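PDB 6PTM: uncharacterized protein from Bacteroides ovatus CL02T12C04, which probably acts as an exo-carrageenase of glycoside hydrolase family 42, releasing sugars from the chain ends of the sulfated algal polysaccharide carrageenan. Local coordinates for residues Q484-W494 / I536-L547. Sequence-based numbering, arbitrary orientation.
Sequences QTKEYARGNYW and IVNEVHATMIDL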
loop_
_atom_site.group_PDB
_atom_site.type_symbol
_atom_site.label_atom_id
_atom_site.label_comp_id
_atom_site.label_asym_id
_atom_site.label_seq_id
_atom_site.Cartn_x
_atom_site.Cartn_y
_atom_site.Cartn_z
ATOM N N GLN A 484 -2.125 11.328 -18.295
ATOM C CA GLN A 484 -1.241 10.537 -17.410
ATOM C C GLN A 484 -0.358 9.659 -18.316
ATOM O O GLN A 484 -0.898 9.057 -19.293
ATOM C CB GLN A 484 -2.114 9.745 -16.421
ATOM C CG GLN A 484 -1.304 9.066 -15.333
ATOM C CD GLN A 484 -2.185 8.343 -14.342
ATOM O OE1 GLN A 484 -2.778 7.303 -14.661
ATOM N NE2 GLN A 484 -2.223 8.855 -13.124
ATOM N N THR A 485 0.941 9.589 -18.042
ATOM C CA THR A 485 1.909 8.873 -18.906
ATOM C C THR A 485 2.048 7.400 -18.520
ATOM O O THR A 485 1.962 7.032 -17.326
ATOM C CB THR A 485 3.253 9.598 -18.936
ATOM O OG1 THR A 485 3.910 9.494 -17.665
ATOM C CG2 THR A 485 3.066 11.050 -19.347
ATOM N N LYS A 486 2.330 6.562 -19.508
ATOM C CA LYS A 486 2.665 5.161 -19.184
ATOM C C LYS A 486 3.916 5.148 -18.285
ATOM O O LYS A 486 4.014 4.208 -17.493
ATOM C CB LYS A 486 2.845 4.357 -20.462
ATOM C CG LYS A 486 4.066 4.693 -21.305
ATOM C CD LYS A 486 3.921 4.014 -22.635
ATOM C CE LYS A 486 5.222 3.637 -23.298
ATOM N NZ LYS A 486 5.979 4.849 -23.622
ATOM N N GLU A 487 4.837 6.120 -18.408
ATOM C CA GLU A 487 6.103 6.166 -17.606
ATOM C C GLU A 487 5.727 6.340 -16.121
ATOM O O GLU A 487 6.352 5.733 -15.260
ATOM C CB GLU A 487 7.035 7.298 -18.055
ATOM C CG GLU A 487 7.709 7.075 -19.410
ATOM C CD GLU A 487 6.855 7.286 -20.663
ATOM O OE1 GLU A 487 5.783 7.909 -20.579
ATOM O OE2 GLU A 487 7.226 6.736 -21.699
ATOM N N TYR A 488 4.768 7.209 -15.835
ATOM C CA TYR A 488 4.284 7.419 -14.456
ATOM C C TYR A 488 3.737 6.092 -13.920
ATOM O O TYR A 488 4.064 5.694 -12.788
ATOM C CB TYR A 488 3.201 8.501 -14.373
ATOM C CG TYR A 488 2.539 8.462 -13.026
ATOM C CD1 TYR A 488 3.187 8.947 -11.890
ATOM C CD2 TYR A 488 1.342 7.787 -12.861
ATOM C CE1 TYR A 488 2.614 8.825 -10.630
ATOM C CE2 TYR A 488 0.750 7.674 -11.615
ATOM C CZ TYR A 488 1.388 8.187 -10.494
ATOM O OH TYR A 488 0.784 8.040 -9.263
ATOM N N ALA A 489 2.931 5.414 -14.729
ATOM C CA ALA A 489 2.203 4.219 -14.256
ATOM C C ALA A 489 3.235 3.129 -13.916
ATOM O O ALA A 489 3.168 2.480 -12.790
ATOM C CB ALA A 489 1.201 3.768 -15.301
ATOM N N ARG A 490 4.170 2.894 -14.846
ATOM C CA ARG A 490 5.259 1.883 -14.688
ATOM C C ARG A 490 6.121 2.229 -13.467
ATOM O O ARG A 490 6.410 1.324 -12.661
ATOM C CB ARG A 490 6.128 1.829 -15.943
ATOM C CG ARG A 490 7.447 1.093 -15.783
ATOM C CD ARG A 490 8.156 0.986 -17.122
ATOM N NE ARG A 490 7.445 0.088 -18.028
ATOM C CZ ARG A 490 7.622 -1.235 -18.116
ATOM N NH1 ARG A 490 8.506 -1.837 -17.352
ATOM N NH2 ARG A 490 6.901 -1.960 -18.973
ATOM N N GLY A 491 6.569 3.469 -13.346
ATOM C CA GLY A 491 7.449 3.862 -12.218
ATOM C C GLY A 491 6.804 3.574 -10.879
ATOM O O GLY A 491 7.475 3.130 -9.932
ATOM N N ASN A 492 5.511 3.821 -10.778
ATOM C CA ASN A 492 4.764 3.686 -9.515
ATOM C C ASN A 492 4.591 2.214 -9.169
ATOM O O ASN A 492 4.788 1.878 -7.995
ATOM C CB ASN A 492 3.426 4.412 -9.605
ATOM C CG ASN A 492 3.303 5.470 -8.544
ATOM O OD1 ASN A 492 2.530 5.310 -7.599
ATOM N ND2 ASN A 492 4.076 6.539 -8.688
ATOM N N TYR A 493 4.192 1.377 -10.114
ATOM C CA TYR A 493 3.949 -0.047 -9.805
ATOM C C TYR A 493 5.309 -0.679 -9.522
ATOM O O TYR A 493 5.426 -1.550 -8.674
ATOM C CB TYR A 493 3.154 -0.752 -10.905
ATOM C CG TYR A 493 1.674 -0.544 -10.764
ATOM C CD1 TYR A 493 1.087 0.617 -11.233
ATOM C CD2 TYR A 493 0.872 -1.457 -10.115
ATOM C CE1 TYR A 493 -0.265 0.865 -11.059
ATOM C CE2 TYR A 493 -0.495 -1.238 -9.965
ATOM C CZ TYR A 493 -1.062 -0.059 -10.416
ATOM O OH TYR A 493 -2.391 0.196 -10.272
ATOM N N TRP A 494 6.325 -0.237 -10.245
ATOM C CA TRP A 494 7.680 -0.807 -10.075
ATOM C C TRP A 494 8.169 -0.460 -8.654
ATOM O O TRP A 494 8.639 -1.357 -7.903
ATOM C CB TRP A 494 8.613 -0.272 -11.172
ATOM C CG TRP A 494 9.950 -0.934 -11.145
ATOM C CD1 TRP A 494 10.984 -0.650 -10.316
ATOM C CD2 TRP A 494 10.382 -2.026 -11.971
ATOM N NE1 TRP A 494 12.034 -1.480 -10.570
ATOM C CE2 TRP A 494 11.700 -2.331 -11.586
ATOM C CE3 TRP A 494 9.789 -2.753 -13.000
ATOM C CZ2 TRP A 494 12.418 -3.354 -12.180
ATOM C CZ3 TRP A 494 10.496 -3.766 -13.594
ATOM C CH2 TRP A 494 11.791 -4.070 -13.180
ATOM N N ILE A 536 -2.376 3.587 -20.136
ATOM C CA ILE A 536 -2.250 3.336 -18.665
ATOM C C ILE A 536 -2.702 1.903 -18.346
ATOM O O ILE A 536 -1.994 1.189 -17.628
ATOM C CB ILE A 536 -3.037 4.402 -17.867
ATOM C CG1 ILE A 536 -2.543 5.814 -18.167
ATOM C CG2 ILE A 536 -2.995 4.144 -16.371
ATOM C CD1 ILE A 536 -1.138 6.079 -17.685
ATOM N N VAL A 537 -3.869 1.501 -18.810
ATOM C CA VAL A 537 -4.378 0.119 -18.581
ATOM C C VAL A 537 -3.313 -0.878 -19.062
ATOM O O VAL A 537 -2.985 -1.839 -18.338
ATOM C CB VAL A 537 -5.741 -0.059 -19.277
ATOM C CG1 VAL A 537 -6.173 -1.508 -19.368
ATOM C CG2 VAL A 537 -6.786 0.748 -18.545
ATOM N N ASN A 538 -2.785 -0.679 -20.260
ATOM C CA ASN A 538 -1.795 -1.620 -20.844
ATOM C C ASN A 538 -0.516 -1.578 -19.985
ATOM O O ASN A 538 0.033 -2.657 -19.721
ATOM C CB ASN A 538 -1.530 -1.345 -22.322
ATOM C CG ASN A 538 -0.394 -2.194 -22.842
ATOM O OD1 ASN A 538 -0.496 -3.427 -22.921
ATOM N ND2 ASN A 538 0.708 -1.538 -23.133
ATOM N N GLU A 539 -0.044 -0.397 -19.552
ATOM C CA GLU A 539 1.308 -0.310 -18.967
ATOM C C GLU A 539 1.344 -1.018 -17.610
ATOM O O GLU A 539 2.427 -1.549 -17.251
ATOM C CB GLU A 539 1.756 1.125 -18.803
ATOM C CG GLU A 539 3.235 1.225 -18.583
ATOM C CD GLU A 539 4.068 0.844 -19.785
ATOM O OE1 GLU A 539 3.504 0.763 -20.901
ATOM O OE2 GLU A 539 5.295 0.663 -19.609
ATOM N N VAL A 540 0.240 -1.058 -16.864
ATOM C CA VAL A 540 0.225 -1.828 -15.590
ATOM C C VAL A 540 0.591 -3.284 -15.898
ATOM O O VAL A 540 1.484 -3.819 -15.237
ATOM C CB VAL A 540 -1.112 -1.754 -14.827
ATOM C CG1 VAL A 540 -1.041 -2.635 -13.598
ATOM C CG2 VAL A 540 -1.454 -0.324 -14.423
ATOM N N HIS A 541 -0.059 -3.897 -16.889
ATOM C CA HIS A 541 0.182 -5.324 -17.234
ATOM C C HIS A 541 1.574 -5.523 -17.839
ATOM O O HIS A 541 2.200 -6.554 -17.537
ATOM C CB HIS A 541 -0.953 -5.836 -18.119
ATOM C CG HIS A 541 -2.236 -5.760 -17.396
ATOM N ND1 HIS A 541 -2.487 -6.581 -16.326
ATOM C CD2 HIS A 541 -3.292 -4.941 -17.524
ATOM C CE1 HIS A 541 -3.676 -6.279 -15.832
ATOM N NE2 HIS A 541 -4.185 -5.259 -16.537
ATOM N N ALA A 542 2.050 -4.579 -18.648
ATOM C CA ALA A 542 3.421 -4.601 -19.188
ATOM C C ALA A 542 4.427 -4.531 -18.035
ATOM O O ALA A 542 5.445 -5.224 -18.081
ATOM C CB ALA A 542 3.625 -3.477 -20.178
ATOM N N THR A 543 4.177 -3.709 -17.031
ATOM C CA THR A 543 5.058 -3.664 -15.838
ATOM C C THR A 543 5.074 -5.037 -15.130
ATOM O O THR A 543 6.154 -5.555 -14.831
ATOM C CB THR A 543 4.675 -2.479 -14.958
ATOM O OG1 THR A 543 4.685 -1.289 -15.769
ATOM C CG2 THR A 543 5.637 -2.323 -13.814
ATOM N N MET A 544 3.928 -5.656 -14.896
ATOM C CA MET A 544 3.877 -7.003 -14.267
ATOM C C MET A 544 4.723 -7.979 -15.101
ATOM O O MET A 544 5.493 -8.802 -14.524
ATOM C CB MET A 544 2.432 -7.494 -14.133
ATOM C CG MET A 544 1.567 -6.641 -13.219
ATOM S SD MET A 544 2.205 -6.557 -11.518
ATOM C CE MET A 544 2.351 -4.790 -11.279
ATOM N N ILE A 545 4.604 -7.903 -16.426
ATOM C CA ILE A 545 5.367 -8.815 -17.318
ATOM C C ILE A 545 6.860 -8.637 -17.065
ATOM O O ILE A 545 7.578 -9.662 -16.998
ATOM C CB ILE A 545 5.025 -8.555 -18.789
ATOM C CG1 ILE A 545 3.646 -9.123 -19.120
ATOM C CG2 ILE A 545 6.165 -9.084 -19.662
ATOM C CD1 ILE A 545 3.106 -8.718 -20.476
ATOM N N ASP A 546 7.331 -7.391 -16.996
ATOM C CA ASP A 546 8.773 -7.160 -16.751
ATOM C C ASP A 546 9.138 -7.592 -15.327
ATOM O O ASP A 546 10.164 -8.289 -15.153
ATOM C CB ASP A 546 9.201 -5.727 -17.027
ATOM C CG ASP A 546 9.289 -5.408 -18.507
ATOM O OD1 ASP A 546 9.482 -6.345 -19.306
ATOM O OD2 ASP A 546 9.115 -4.238 -18.836
ATOM N N LEU A 547 8.351 -7.213 -14.320
ATOM C CA LEU A 547 8.662 -7.643 -12.934
ATOM C C LEU A 547 8.694 -9.187 -12.855
ATOM O O LEU A 547 9.603 -9.743 -12.244
ATOM C CB LEU A 547 7.614 -7.060 -11.985
ATOM C CG LEU A 547 7.619 -5.557 -11.763
ATOM C CD1 LEU A 547 6.295 -5.157 -11.147
ATOM C CD2 LEU A 547 8.769 -5.167 -10.865
#
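Helices 486-494 and 536-547 point the same general way but cross at -39°, their axes 8.7 Å apart at closest approach; the backbones come near at Arg490 and Thr543, whose CA atoms are 5.7 Å apart. Arg490 fits as a knob among Glu539, Ala542, Thr543 and Asp546. Its chain is extended to CD and then bends (chi3 -69°), bringing one guanidinium face over Thr543 OG1, itself fixed by donating to Glu539 O. Arg490 NE donates to Glu539 OE2 at 2.7 Å (159°), the oxygen nearly in the guanidinium plane. Arg490 NH1 reaches the anti lone pair of Asp546 OD2 at 2.9 Å in a bent bond, tilted from that plane; NH2 adds a weak bond to each carboxylate, completing a salt-bridge network. Replacing this arginine with alanine would probably leave both acids without the cation that joins them. Val540 CG1 lies 4.0 Å from the Tyr493 ring centroid and Leu547 CD2 3.6 Å from that of the six-membered Trp494 ring, both CH-pi contacts over a face. Ile536 CD1 packs 4.1 Å from Ala489 CB. Flanking strand 503-506 in sequence, the helices are consistent with successive outer helices of a GH42 (beta/alpha)8 barrel: Val540, Met544 and Leu547 touch strand 168-175, Tyr493 OH bonds to Thr506, and Trp494 packs on strand 765-772, NE1 bonded to Asn722.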